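Local structure of EST1E (Clostridium proteoclasticum, 2WTM) at residues A62-H67 with T84-V89; S113-A118 with K126-L131. The protein hydrolyses ester bonds as a promiscuous feruloyl esterase of a rumen bacterium, probably releasing ferulic acid from its esters. All blocks are in the same frame, centred on the assembly; numbering follows the deposited sequence.

Interaction 1. Residues A62-H67 with T84-V89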
ATOM      1  N   ALA A  62     -16.840  -0.424  -9.487  1.00 11.58           N
ATOM      2  CA  ALA A  62     -15.623   0.228 -10.001  1.00 10.56           C
ATOM      3  C   ALA A  62     -14.648  -0.827 -10.479  1.00 10.13           C
ATOM      4  O   ALA A  62     -14.385  -1.828  -9.744  1.00 10.98           O
ATOM      5  CB  ALA A  62     -14.970   1.028  -8.843  1.00  9.77           C
ATOM      6  N   ASP A  63     -14.113  -0.641 -11.674  1.00  9.24           N
ATOM      7  CA  ASP A  63     -13.069  -1.451 -12.226  1.00 10.53           C
ATOM      8  C   ASP A  63     -11.733  -0.923 -11.606  1.00  8.30           C
ATOM      9  O   ASP A  63     -11.427   0.273 -11.638  1.00  9.42           O
ATOM     10  CB  ASP A  63     -12.990  -1.323 -13.744  1.00 13.11           C
ATOM     11  CG  ASP A  63     -14.122  -2.019 -14.456  1.00 13.34           C
ATOM     12  OD1 ASP A  63     -14.706  -2.947 -13.854  1.00 12.90           O
ATOM     13  OD2 ASP A  63     -14.340  -1.641 -15.656  1.00 15.45           O
ATOM     14  N   MET A  64     -10.981  -1.825 -11.014  1.00  9.72           N
ATOM     15  CA  MET A  64      -9.724  -1.482 -10.395  1.00 10.21           C
ATOM     16  C   MET A  64      -8.597  -1.386 -11.381  1.00  9.63           C
ATOM     17  O   MET A  64      -8.689  -1.750 -12.536  1.00  9.28           O
ATOM     18  CB  MET A  64      -9.411  -2.550  -9.309  1.00  9.04           C
ATOM     19  CG  MET A  64     -10.546  -2.697  -8.242  1.00  8.65           C
ATOM     20  SD  MET A  64     -10.497  -1.291  -7.118  1.00 10.37           S
ATOM     21  CE  MET A  64     -11.644  -0.103  -7.879  1.00  9.32           C
ATOM     22  N   TYR A  65      -7.462  -0.877 -10.917  1.00  9.13           N
ATOM     23  CA  TYR A  65      -6.235  -0.702 -11.748  1.00  7.84           C
ATOM     24  C   TYR A  65      -6.028  -1.950 -12.577  1.00  8.79           C
ATOM     25  O   TYR A  65      -6.008  -3.083 -12.071  1.00  8.48           O
ATOM     26  CB  TYR A  65      -5.009  -0.490 -10.823  1.00  8.20           C
ATOM     27  CG  TYR A  65      -3.732  -0.206 -11.568  1.00  6.61           C
ATOM     28  CD1 TYR A  65      -3.158   1.095 -11.541  1.00  8.54           C
ATOM     29  CD2 TYR A  65      -3.057  -1.180 -12.242  1.00 10.68           C
ATOM     30  CE1 TYR A  65      -1.956   1.389 -12.208  1.00  8.38           C
ATOM     31  CE2 TYR A  65      -1.834  -0.904 -12.920  1.00  9.19           C
ATOM     32  CZ  TYR A  65      -1.343   0.377 -12.917  1.00 11.74           C
ATOM     33  OH  TYR A  65      -0.149   0.695 -13.485  1.00 10.79           O
ATOM     34  N   GLY A  66      -5.844  -1.768 -13.874  1.00  9.75           N
ATOM     35  CA  GLY A  66      -5.449  -2.872 -14.732  1.00 10.65           C
ATOM     36  C   GLY A  66      -6.535  -3.883 -15.082  1.00 10.14           C
ATOM     37  O   GLY A  66      -6.213  -4.950 -15.632  1.00 11.31           O
ATOM     38  N   HIS A  67      -7.805  -3.522 -14.790  1.00 10.61           N
ATOM     39  CA  HIS A  67      -8.940  -4.403 -14.921  1.00 10.87           C
ATOM     40  C   HIS A  67     -10.032  -3.696 -15.640  1.00 11.12           C
ATOM     41  O   HIS A  67     -10.160  -2.463 -15.634  1.00 10.05           O
ATOM     42  CB  HIS A  67      -9.412  -4.855 -13.549  1.00 10.26           C
ATOM     43  CG  HIS A  67      -8.513  -5.893 -12.949  1.00  9.73           C
ATOM     44  ND1 HIS A  67      -7.224  -5.604 -12.505  1.00 10.81           N
ATOM     45  CD2 HIS A  67      -8.693  -7.214 -12.758  1.00  9.82           C
ATOM     46  CE1 HIS A  67      -6.670  -6.719 -12.072  1.00 10.28           C
ATOM     47  NE2 HIS A  67      -7.546  -7.709 -12.188  1.00 11.96           N
ATOM     48  N   THR A  84      -5.576   2.100  -2.937  1.00  8.10           N
ATOM     49  CA  THR A  84      -5.552   3.543  -3.404  1.00  8.51           C
ATOM     50  C   THR A  84      -6.804   3.873  -4.205  1.00  9.95           C
ATOM     51  O   THR A  84      -7.467   4.874  -3.991  1.00 10.28           O
ATOM     52  CB  THR A  84      -4.214   3.881  -4.063  1.00  9.99           C
ATOM     53  OG1 THR A  84      -3.159   3.710  -3.070  1.00  9.42           O
ATOM     54  CG2 THR A  84      -4.205   5.272  -4.586  1.00 10.18           C
ATOM     55  N   ASN A  85      -7.057   2.982  -5.167  1.00 10.11           N
ATOM     56  CA  ASN A  85      -8.213   3.119  -6.058  1.00  8.39           C
ATOM     57  C   ASN A  85      -9.508   3.185  -5.255  1.00  9.83           C
ATOM     58  O   ASN A  85     -10.390   4.036  -5.456  1.00  9.38           O
ATOM     59  CB  ASN A  85      -8.291   1.985  -7.097  1.00  9.05           C
ATOM     60  CG  ASN A  85      -7.113   1.876  -8.033  1.00  8.87           C
ATOM     61  OD1 ASN A  85      -6.979   0.870  -8.682  1.00  9.86           O
ATOM     62  ND2 ASN A  85      -6.363   2.949  -8.217  1.00  8.53           N
ATOM     63  N   ILE A  86      -9.668   2.272  -4.336  1.00  8.79           N
ATOM     64  CA  ILE A  86     -10.896   2.236  -3.532  1.00  9.23           C
ATOM     65  C   ILE A  86     -11.050   3.454  -2.649  1.00  9.69           C
ATOM     66  O   ILE A  86     -12.150   3.984  -2.540  1.00  9.87           O
ATOM     67  CB  ILE A  86     -10.984   0.942  -2.719  1.00  8.19           C
ATOM     68  CG1 ILE A  86     -11.042  -0.278  -3.607  1.00  6.66           C
ATOM     69  CG2 ILE A  86     -12.164   0.957  -1.708  1.00  9.74           C
ATOM     70  CD1 ILE A  86     -10.781  -1.656  -2.954  1.00  8.18           C
ATOM     71  N   LEU A  87      -9.986   3.963  -2.035  1.00  8.84           N
ATOM     72  CA  LEU A  87     -10.047   5.238  -1.289  1.00  9.37           C
ATOM     73  C   LEU A  87     -10.540   6.345  -2.223  1.00 10.90           C
ATOM     74  O   LEU A  87     -11.302   7.196  -1.812  1.00 10.98           O
ATOM     75  CB  LEU A  87      -8.664   5.569  -0.688  1.00  9.38           C
ATOM     76  CG  LEU A  87      -8.234   4.679   0.425  1.00 13.54           C
ATOM     77  CD1 LEU A  87      -6.854   5.139   0.939  1.00 14.66           C
ATOM     78  CD2 LEU A  87      -9.169   4.377   1.504  1.00 20.79           C
ATOM     79  N   ALA A  88     -10.099   6.327  -3.485  1.00 11.11           N
ATOM     80  CA  ALA A  88     -10.549   7.336  -4.462  1.00 10.34           C
ATOM     81  C   ALA A  88     -12.030   7.205  -4.736  1.00 12.44           C
ATOM     82  O   ALA A  88     -12.752   8.211  -4.912  1.00 10.97           O
ATOM     83  CB  ALA A  88      -9.773   7.232  -5.690  1.00 11.47           C
ATOM     84  N   VAL A  89     -12.500   5.976  -4.801  1.00 10.42           N
ATOM     85  CA  VAL A  89     -13.907   5.766  -5.125  1.00 10.58           C
ATOM     86  C   VAL A  89     -14.713   6.191  -3.878  1.00 11.92           C
ATOM     87  O   VAL A  89     -15.820   6.785  -4.018  1.00 13.34           O
ATOM     88  CB  VAL A  89     -14.158   4.284  -5.497  1.00 10.69           C
ATOM     89  CG1 VAL A  89     -15.646   3.955  -5.530  1.00 11.81           C
ATOM     90  CG2 VAL A  89     -13.482   3.904  -6.790  1.00 11.64           C
TER

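Interaction 2. Residues S113-A118 with K126-L131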
ATOM      1  N   SER A 113     -10.086  -7.029  -0.733  1.00 10.24           N
ATOM      2  CA  SER A 113      -9.844  -5.603  -0.843  1.00  9.57           C
ATOM      3  C   SER A 113     -10.817  -4.768   0.005  1.00  9.01           C
ATOM      4  O   SER A 113     -10.435  -3.772   0.677  1.00  9.54           O
ATOM      5  CB  SER A 113      -9.870  -5.215  -2.317  1.00  9.23           C
ATOM      6  OG  SER A 113      -8.764  -5.757  -3.025  1.00  7.48           O
ATOM      7  N   VAL A 114     -12.123  -5.111  -0.051  1.00  8.92           N
ATOM      8  CA  VAL A 114     -13.065  -4.470   0.812  1.00  8.61           C
ATOM      9  C   VAL A 114     -12.944  -4.752   2.324  1.00  7.70           C
ATOM     10  O   VAL A 114     -13.146  -3.865   3.163  1.00  8.71           O
ATOM     11  CB  VAL A 114     -14.526  -4.523   0.251  1.00  9.27           C
ATOM     12  CG1 VAL A 114     -14.661  -3.837  -1.136  1.00 12.12           C
ATOM     13  CG2 VAL A 114     -15.103  -5.899   0.265  1.00 11.14           C
ATOM     14  N   MET A 115     -12.528  -5.976   2.654  1.00  8.76           N
ATOM     15  CA  MET A 115     -12.156  -6.193   4.048  1.00  8.07           C
ATOM     16  C   MET A 115     -11.110  -5.168   4.537  1.00  8.51           C
ATOM     17  O   MET A 115     -11.199  -4.638   5.619  1.00  9.20           O
ATOM     18  CB  MET A 115     -11.668  -7.618   4.270  1.00  8.44           C
ATOM     19  CG  MET A 115     -12.780  -8.682   4.038  1.00 11.64           C
ATOM     20  SD  MET A 115     -12.182 -10.381   3.972  1.00 11.31           S
ATOM     21  CE  MET A 115     -11.468 -10.629   5.606  1.00  9.47           C
ATOM     22  N   LEU A 116     -10.089  -4.969   3.727  1.00  8.13           N
ATOM     23  CA  LEU A 116      -9.026  -4.071   4.075  1.00  8.77           C
ATOM     24  C   LEU A 116      -9.485  -2.625   4.064  1.00  8.19           C
ATOM     25  O   LEU A 116      -9.288  -1.879   5.003  1.00  8.85           O
ATOM     26  CB  LEU A 116      -7.825  -4.252   3.118  1.00  8.86           C
ATOM     27  CG  LEU A 116      -7.251  -5.656   2.886  1.00  9.54           C
ATOM     28  CD1 LEU A 116      -6.056  -5.733   1.866  1.00  7.90           C
ATOM     29  CD2 LEU A 116      -6.800  -6.175   4.296  1.00  8.08           C
ATOM     30  N   ALA A 117     -10.150  -2.198   2.976  1.00  8.53           N
ATOM     31  CA  ALA A 117     -10.561  -0.832   2.797  1.00  8.62           C
ATOM     32  C   ALA A 117     -11.658  -0.465   3.857  1.00  8.89           C
ATOM     33  O   ALA A 117     -11.684   0.638   4.347  1.00  9.07           O
ATOM     34  CB  ALA A 117     -11.116  -0.582   1.363  1.00  9.61           C
ATOM     35  N   ALA A 118     -12.586  -1.356   4.142  1.00 10.26           N
ATOM     36  CA  ALA A 118     -13.612  -1.112   5.188  1.00  9.35           C
ATOM     37  C   ALA A 118     -12.999  -0.769   6.548  1.00 11.35           C
ATOM     38  O   ALA A 118     -13.392   0.154   7.274  1.00 11.40           O
ATOM     39  CB  ALA A 118     -14.560  -2.215   5.300  1.00 12.21           C
ATOM     40  N   LYS A 126     -20.786   1.425   6.602  1.00 13.13           N
ATOM     41  CA  LYS A 126     -21.745   1.017   7.591  1.00 13.65           C
ATOM     42  C   LYS A 126     -21.878  -0.498   7.797  1.00 12.96           C
ATOM     43  O   LYS A 126     -22.207  -0.992   8.873  1.00 14.76           O
ATOM     44  CB  LYS A 126     -23.082   1.642   7.216  1.00 14.91           C
ATOM     45  CG  LYS A 126     -24.232   1.325   8.223  1.00 17.03           C
ATOM     46  CD  LYS A 126     -25.377   2.308   7.886  1.00 19.33           C
ATOM     47  CE  LYS A 126     -26.666   2.112   8.772  1.00 22.92           C
ATOM     48  NZ  LYS A 126     -27.110   0.781   8.623  1.00 25.72           N
ATOM     49  N   ALA A 127     -21.684  -1.257   6.723  1.00 11.44           N
ATOM     50  CA  ALA A 127     -21.603  -2.699   6.745  1.00 11.05           C
ATOM     51  C   ALA A 127     -20.785  -3.199   5.543  1.00 12.52           C
ATOM     52  O   ALA A 127     -20.570  -2.408   4.609  1.00 10.94           O
ATOM     53  CB  ALA A 127     -23.011  -3.346   6.742  1.00 13.54           C
ATOM     54  N   LEU A 128     -20.432  -4.475   5.557  1.00 12.66           N
ATOM     55  CA  LEU A 128     -19.392  -5.022   4.668  1.00 11.58           C
ATOM     56  C   LEU A 128     -19.826  -6.388   4.227  1.00 12.52           C
ATOM     57  O   LEU A 128     -20.242  -7.230   5.041  1.00 12.46           O
ATOM     58  CB  LEU A 128     -18.086  -5.120   5.469  1.00 11.57           C
ATOM     59  CG  LEU A 128     -16.984  -5.851   4.760  1.00 11.62           C
ATOM     60  CD1 LEU A 128     -16.476  -5.142   3.557  1.00 12.27           C
ATOM     61  CD2 LEU A 128     -15.888  -6.024   5.755  1.00 11.80           C
ATOM     62  N   ILE A 129     -19.697  -6.641   2.936  1.00 12.53           N
ATOM     63  CA  ILE A 129     -20.036  -7.932   2.321  1.00 12.42           C
ATOM     64  C   ILE A 129     -18.913  -8.547   1.489  1.00 12.05           C
ATOM     65  O   ILE A 129     -18.850  -8.328   0.289  1.00 11.45           O
ATOM     66  CB  ILE A 129     -21.303  -7.794   1.451  1.00 13.76           C
ATOM     67  CG1 ILE A 129     -22.394  -7.117   2.277  1.00 13.46           C
ATOM     68  CG2 ILE A 129     -21.745  -9.191   1.033  1.00 14.55           C
ATOM     69  CD1 ILE A 129     -23.628  -6.820   1.480  1.00 15.97           C
ATOM     70  N   PRO A 130     -18.040  -9.341   2.123  1.00 10.52           N
ATOM     71  CA  PRO A 130     -17.035 -10.046   1.332  1.00 11.22           C
ATOM     72  C   PRO A 130     -17.618 -11.329   0.761  1.00 11.87           C
ATOM     73  O   PRO A 130     -17.936 -12.240   1.509  1.00 13.14           O
ATOM     74  CB  PRO A 130     -15.915 -10.279   2.357  1.00 10.46           C
ATOM     75  CG  PRO A 130     -16.258  -9.427   3.505  1.00 11.34           C
ATOM     76  CD  PRO A 130     -17.762  -9.476   3.541  1.00 11.55           C
ATOM     77  N   LEU A 131     -17.627 -11.430  -0.554  1.00 11.87           N
ATOM     78  CA  LEU A 131     -18.158 -12.581  -1.286  1.00 11.69           C
ATOM     79  C   LEU A 131     -16.979 -13.511  -1.672  1.00 10.55           C
ATOM     80  O   LEU A 131     -16.100 -13.052  -2.390  1.00 11.61           O
ATOM     81  CB  LEU A 131     -18.923 -12.099  -2.501  1.00 12.45           C
ATOM     82  CG  LEU A 131     -20.100 -11.203  -2.244  1.00 14.45           C
ATOM     83  CD1 LEU A 131     -20.616 -10.512  -3.507  1.00 18.87           C
ATOM     84  CD2 LEU A 131     -21.215 -11.879  -1.471  1.00 15.10           C
TER

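Interaction 1. Residues A62-H67 with T84-V89
Asn85 reaches from the helix to the loop and takes the backbone N-H of Tyr65 on its side-chain oxygen. Tyr65 N lies 2.9 Å from Asn85 OD1; the bond is somewhat bent (N-H...O 146°), with the donor tilted 25° from the carbonyl plane. Asn85 OD1 also sits 3.2 Å from Tyr65 CB. Met64 carries its sulfur in to the helix through chi1 (-56°) and a bend at chi2; a further bend at chi3 sets Met64 CE 4.0 Å from Asn85 CB. Met64 SD rests on Ile86 CG1 at 3.7 Å, the two side chains crossing at about a right angle. Met64 SD lies 3.9 Å from Asn85 CB, as these side chains run alongside each other, pointing opposite ways. Further on, Ala62 CB meets Val89 CG2 at 3.8 Å. In this alpha/beta-hydrolase fold, the contact sets the loop after strand 58-62 against helix 79-93. Met64 to His67 form a type II turn, with Gly66 at positive phi. Within it, His67 ND1 donates to Tyr65 O at 2.8 Å, nearly straight and in the ring plane. That oxygen also accepts from Trp82 NE1. His67 NE2 is bonded to Thr37 N, and His34 NE2 to Met64 N.

Interaction 2. Residues S113-A118 with K126-L131
Leu128 pushes its forked end into a hollow of helix 109-120 lined by Val114, Met115 and Ala118. This is the return half of a beta-alpha-beta crossover in the alpha/beta-hydrolase fold, in which helix 109-120 joins strands 99-107 and 125-131. The helix and strand segments run nearly antiparallel, at 159°, with axes 8.2 Å apart at closest approach. That spacing is filled by apolar side chains.

Leu128 and Pro130, two residues apart on the strand, both point at the helix. Ala127 and Ile129 point away, to the other side of the sheet, where both touch Phe244 of helix 234-249. Leu128 has CG anti to its backbone N (chi1 171°), and its two methyls share the hollow. Leu128 CD1 lies against Val114 CG2 at 3.6 Å and Ala118 CB at 3.9 Å. Leu128 CD2 sits 4.1 Å from Met115 CA. Ala118 CB and Val114 CG2 both wall the hollow round Leu128 CD1.

Pro130 is the second bump. Its ring meets the Met115 chain at about a right angle, with Pro130 CG 3.6 Å from Met115 CG. Met115 SD lies 4.1 Å from Pro130 CB; the bend at chi3 (62°) turns only the terminal methyl. Met115 also touches Pro133 and Tyr215, while Leu128 touches Tyr188. The helix backbone itself takes part in the packing: the carbonyl oxygen of Val114, which accepts the N-H of Ala118, lies 3.6 Å from Leu128 CD1.

Interaction 1 closes before interaction 2 opens along the chain, and their centres are 14 Å apart. Both involve the central mixed sheet. In interaction 1, helix 79-93 meets the loop after strand 58-62; in interaction 2, helix 109-120 lies on strand 125-131. The two helices also touch. Ile86 CG2 packs on Ala117 CB at 3.6 Å, and Ile86 CD1 on Ser113 CB at 3.7 Å. Ile86 thus joins the two buried contacts. A GxSxG pattern (Gly106, Ser108, Gly110) spans the turn from strand 99-107 into helix 109-120, consistent with a nucleophile elbow. Val114 touches this turn, so interaction 2 borders the probable active site; in interaction 1 the side chain of Ile86 comes near it without touching.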